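Local coordinates for protein geranylgeranyl pyrophosphate synthase (Corynebacterium glutamicum, PDB 3LK5) that probably condenses allylic and isopentenyl diphosphates into longer isoprenoid diphosphates, with magnesium as cofactor, as an all-helical member of the FPP/GGPP synthase family, at residues A95-I100 / R181-E186; Y69-F74 / E85-V90. All coordinates share one frame; numbering follows the deposited sequence.

Overall arrangement
Both contacts belong to the all-helical isoprenoid synthase fold and share helix 87-111. Interaction 2 comes first along the chain: after helix 65-78 the chain turns back through a short connection, and the start of helix 87-111 packs against that helix. Interaction 1 follows nearly three turns further along the shared helix, where it meets helix 170-199. The two centres lie about 15 Å apart, and Leu97 CD1 joins them by resting on Ala70 CB at 4.0 Å. Interaction 1 is deeper, about 10 Å from the chain centre against about 18 Å for interaction 2. Helix 87-111 is thus packed near its start before it carries Asp108, a magnesium-binding residue, toward its far end.

Interaction 1 of 2, residues A95-I100 / R181-E186; sequences ASLEFI and RGMRTE
Selenomethionine Met183 bridges Leu97 and Ile100 between two core helices of the isoprenoid synthase fold, 87-111 and 170-199. The segments run nearly parallel, at 19°, but their axes stay 12.6 Å apart, so long side chains must span the gap. Met183 does this with CG anti to the backbone N and an extended chain as far as SE; a bend at chi3 (66°) then turns CE toward both aliphatic partners. Ile100 CD1 meets this methyl tip to tip, at 3.3 Å from Met183 CE, a tight carbon pair. Leu97 comes in obliquely through CD2, which touches Met183 SE at 3.6 Å as well as the terminal methyl. Arg184 contributes its aliphatic part, lying across the end of Ile100, while its NE pairs with Glu160 of helix 144-164 and its NH1 with Asp161 of the second subunit. One arginine therefore combines core packing with a charged link across the dimer. Ile100 also touches Ala159 and Tyr219, and its side chain is about 10 Å from that of Asp108, which binds magnesium. CG of the arginine lies beside the backbone N (chi1 -76°), which brings Arg184 CG to 4.0 Å from Ile100 CD1.

Interaction 2 of 2, residues Y69-F74 / E85-V90; sequences YAWAGF and EKLESV
Trp71 and Phe74, one helical turn apart on helix 65-78, receive Val90 and Leu87 from the first turns of helix 87-111. This is an apolar helix-helix contact in the isoprenoid synthase fold, made after a short connection reverses the chain. Ala70, just ahead of the tryptophan, faces the same partner helix and packs on its Ala94. Trp71 has CG anti to the backbone N (chi1 179°), which carries the six-membered part of the indole toward helix 87-111. There Trp71 CH2 touches Leu87 CD1 at 3.6 Å, and the edge at Trp71 CZ3 meets Val90 CG1, near the ring plane, at 3.8 Å. Phe21 stacks on the indole from elsewhere in the chain. Phe74 offers a face instead of an edge: Val90 CG1 sits over the centre of its ring in a CH-pi contact, 3.8 Å from the centroid and 12° off the normal. Val90 CG2 lies over the same face, toward the ring's outer end, 3.8 Å from Phe74 CE1. Val90 CG1 thus meets both aromatic residues, one at its edge and one over its face. With only carbon atoms meeting, the pairing probably rests on dispersion and burial of apolar surface, and the CH-pi contact probably favours the methyl over the ring centre.

Interaction 1 of 2, residues A95-I100 / R181-E186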
# COMPACT_ATOMS: atom_id res chain seq x y z
N ALA A 95 0.60 15.91 -7.52
CA ALA A 95 -0.75 15.40 -7.35
C ALA A 95 -0.78 13.97 -6.83
O ALA A 95 -1.75 13.57 -6.17
CB ALA A 95 -1.52 15.47 -8.72
N SER A 96 0.28 13.20 -7.11
CA SER A 96 0.33 11.78 -6.69
C SER A 96 0.18 11.67 -5.15
O SER A 96 -0.29 10.65 -4.63
CB SER A 96 1.64 11.10 -7.13
OG SER A 96 2.72 11.59 -6.34
N LEU A 97 0.60 12.71 -4.43
CA LEU A 97 0.41 12.74 -2.98
C LEU A 97 -1.03 12.58 -2.52
O LEU A 97 -1.27 12.06 -1.43
CB LEU A 97 0.96 14.06 -2.39
CG LEU A 97 2.46 14.25 -2.64
CD1 LEU A 97 2.90 15.57 -2.04
CD2 LEU A 97 3.28 13.11 -1.99
N GLU A 98 -1.99 13.00 -3.35
CA GLU A 98 -3.40 12.77 -3.00
C GLU A 98 -3.77 11.29 -2.92
O GLU A 98 -4.67 10.91 -2.16
CB GLU A 98 -4.32 13.44 -4.02
CG GLU A 98 -4.26 14.96 -3.92
CD GLU A 98 -4.62 15.43 -2.47
OE1 GLU A 98 -5.74 15.13 -1.97
OE2 GLU A 98 -3.78 16.02 -1.81
N PHE A 99 -3.10 10.46 -3.71
CA PHE A 99 -3.37 9.01 -3.59
C PHE A 99 -2.82 8.41 -2.30
O PHE A 99 -3.43 7.50 -1.71
CB PHE A 99 -2.86 8.26 -4.81
CG PHE A 99 -3.78 8.31 -5.98
CD1 PHE A 99 -5.05 7.76 -5.90
CD2 PHE A 99 -3.35 8.86 -7.18
CE1 PHE A 99 -5.91 7.76 -7.01
CE2 PHE A 99 -4.18 8.86 -8.29
CZ PHE A 99 -5.48 8.32 -8.19
N ILE A 100 -1.67 8.90 -1.85
CA ILE A 100 -1.14 8.48 -0.55
C ILE A 100 -2.16 8.88 0.50
O ILE A 100 -2.52 8.07 1.37
CB ILE A 100 0.21 9.11 -0.22
CG1 ILE A 100 1.22 8.71 -1.30
CG2 ILE A 100 0.71 8.62 1.18
CD1 ILE A 100 2.63 9.22 -1.03
N ARG A 181 11.09 8.29 -0.16
CA ARG A 181 11.37 7.16 0.76
C ARG A 181 11.08 7.62 2.22
O ARG A 181 10.37 6.93 2.97
CB ARG A 181 12.83 6.70 0.63
CG ARG A 181 13.23 5.49 1.53
CD ARG A 181 14.81 5.42 1.70
NE ARG A 181 15.42 5.49 0.37
CZ ARG A 181 16.26 6.45 -0.01
NH1 ARG A 181 16.67 7.40 0.85
NH2 ARG A 181 16.71 6.42 -1.22
N GLY A 182 11.60 8.80 2.58
CA GLY A 182 11.40 9.33 3.98
C GLY A 182 9.92 9.47 4.30
O GLY A 182 9.43 8.93 5.29
N MSE A 183 9.17 10.16 3.43
CA MSE A 183 7.80 10.48 3.69
C MSE A 183 6.94 9.25 3.97
O MSE A 183 6.14 9.26 4.91
CB MSE A 183 7.19 11.18 2.46
CG MSE A 183 5.75 11.51 2.67
SE MSE A 183 5.12 12.43 1.02
CE MSE A 183 5.31 10.94 -0.21
N ARG A 184 7.07 8.21 3.16
CA ARG A 184 6.15 7.05 3.26
C ARG A 184 6.49 6.20 4.49
O ARG A 184 5.60 5.71 5.17
CB ARG A 184 6.15 6.22 1.94
CG ARG A 184 5.31 6.99 0.88
CD ARG A 184 5.96 6.94 -0.54
NE ARG A 184 6.15 5.55 -1.02
CZ ARG A 184 7.31 4.88 -1.01
NH1 ARG A 184 8.43 5.40 -0.47
NH2 ARG A 184 7.34 3.65 -1.57
N THR A 185 7.76 6.06 4.80
CA THR A 185 8.10 5.31 6.03
C THR A 185 7.66 6.12 7.26
O THR A 185 7.14 5.57 8.24
CB THR A 185 9.58 4.95 6.04
OG1 THR A 185 9.79 3.92 5.05
CG2 THR A 185 10.00 4.39 7.44
N GLU A 186 7.90 7.44 7.20
CA GLU A 186 7.57 8.32 8.35
C GLU A 186 6.08 8.36 8.66
O GLU A 186 5.68 8.25 9.83
CB GLU A 186 8.17 9.73 8.11
CG GLU A 186 9.69 9.75 8.31
CD GLU A 186 10.43 10.90 7.60
OE1 GLU A 186 9.83 11.75 6.90
OE2 GLU A 186 11.68 10.89 7.65

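Interaction 2 of 2, residues Y69-F74 / E85-V90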
# COMPACT_ATOMS: atom_id res chain seq x y z
N TYR A 69 2.16 22.10 -1.15
CA TYR A 69 3.50 22.24 -0.61
C TYR A 69 4.58 21.68 -1.52
O TYR A 69 5.65 22.27 -1.60
CB TYR A 69 3.61 21.66 0.83
CG TYR A 69 3.25 22.68 1.89
CD1 TYR A 69 2.21 22.45 2.77
CD2 TYR A 69 3.98 23.89 2.01
CE1 TYR A 69 1.88 23.38 3.76
CE2 TYR A 69 3.67 24.81 2.98
CZ TYR A 69 2.63 24.54 3.86
OH TYR A 69 2.33 25.47 4.85
N ALA A 70 4.32 20.55 -2.19
CA ALA A 70 5.29 20.05 -3.16
C ALA A 70 5.53 21.09 -4.27
O ALA A 70 6.68 21.36 -4.67
CB ALA A 70 4.80 18.70 -3.76
N TRP A 71 4.44 21.66 -4.78
CA TRP A 71 4.54 22.70 -5.80
C TRP A 71 5.31 23.92 -5.32
O TRP A 71 6.16 24.44 -6.02
CB TRP A 71 3.13 23.07 -6.29
CG TRP A 71 3.06 24.16 -7.34
CD1 TRP A 71 2.37 25.35 -7.23
CD2 TRP A 71 3.64 24.16 -8.66
NE1 TRP A 71 2.52 26.09 -8.38
CE2 TRP A 71 3.28 25.39 -9.27
CE3 TRP A 71 4.43 23.25 -9.37
CZ2 TRP A 71 3.71 25.74 -10.56
CZ3 TRP A 71 4.86 23.59 -10.66
CH2 TRP A 71 4.49 24.84 -11.24
N ALA A 72 5.04 24.35 -4.09
CA ALA A 72 5.75 25.48 -3.49
C ALA A 72 7.22 25.18 -3.34
O ALA A 72 8.05 26.07 -3.53
CB ALA A 72 5.14 25.82 -2.15
N GLY A 73 7.56 23.95 -2.94
CA GLY A 73 8.98 23.55 -2.87
C GLY A 73 9.69 23.60 -4.20
O GLY A 73 10.86 24.06 -4.30
N PHE A 74 9.00 23.15 -5.24
CA PHE A 74 9.53 23.24 -6.61
C PHE A 74 9.77 24.70 -7.00
O PHE A 74 10.84 25.05 -7.50
CB PHE A 74 8.55 22.57 -7.59
CG PHE A 74 8.96 22.68 -9.04
CD1 PHE A 74 9.90 21.80 -9.58
CD2 PHE A 74 8.40 23.67 -9.86
CE1 PHE A 74 10.30 21.90 -10.91
CE2 PHE A 74 8.77 23.79 -11.19
CZ PHE A 74 9.74 22.90 -11.72
N GLU A 85 12.34 20.05 -16.58
CA GLU A 85 11.27 19.06 -16.49
C GLU A 85 10.00 19.62 -17.10
O GLU A 85 9.73 20.82 -16.98
CB GLU A 85 11.00 18.68 -15.03
CG GLU A 85 12.18 18.02 -14.35
CD GLU A 85 12.66 16.75 -15.03
OE1 GLU A 85 11.83 15.92 -15.49
OE2 GLU A 85 13.89 16.52 -15.04
N LYS A 86 9.19 18.76 -17.71
CA LYS A 86 7.87 19.17 -18.21
C LYS A 86 6.98 19.58 -17.07
O LYS A 86 6.91 18.89 -16.04
CB LYS A 86 7.17 18.03 -19.00
CG LYS A 86 7.93 17.57 -20.25
CD LYS A 86 7.18 16.49 -21.05
CE LYS A 86 7.20 15.11 -20.34
NZ LYS A 86 6.39 14.07 -21.09
N LEU A 87 6.23 20.66 -17.27
CA LEU A 87 5.34 21.16 -16.23
C LEU A 87 4.30 20.10 -15.80
O LEU A 87 4.00 19.94 -14.62
CB LEU A 87 4.62 22.39 -16.75
CG LEU A 87 3.46 22.94 -15.92
CD1 LEU A 87 3.94 23.39 -14.53
CD2 LEU A 87 2.88 24.12 -16.71
N GLU A 88 3.73 19.42 -16.78
CA GLU A 88 2.73 18.40 -16.52
C GLU A 88 3.30 17.30 -15.60
O GLU A 88 2.57 16.71 -14.76
CB GLU A 88 2.34 17.76 -17.87
CG GLU A 88 1.73 18.74 -18.88
CD GLU A 88 2.74 19.74 -19.56
OE1 GLU A 88 3.99 19.63 -19.48
OE2 GLU A 88 2.21 20.66 -20.24
N SER A 89 4.56 16.97 -15.81
CA SER A 89 5.22 15.90 -14.99
C SER A 89 5.41 16.35 -13.56
O SER A 89 5.23 15.57 -12.62
CB SER A 89 6.57 15.51 -15.59
OG SER A 89 6.42 15.06 -16.95
N VAL A 90 5.82 17.60 -13.39
CA VAL A 90 5.93 18.15 -12.03
C VAL A 90 4.59 18.15 -11.34
O VAL A 90 4.48 17.76 -10.14
CB VAL A 90 6.54 19.58 -12.05
CG1 VAL A 90 6.60 20.16 -10.64
CG2 VAL A 90 7.92 19.53 -12.71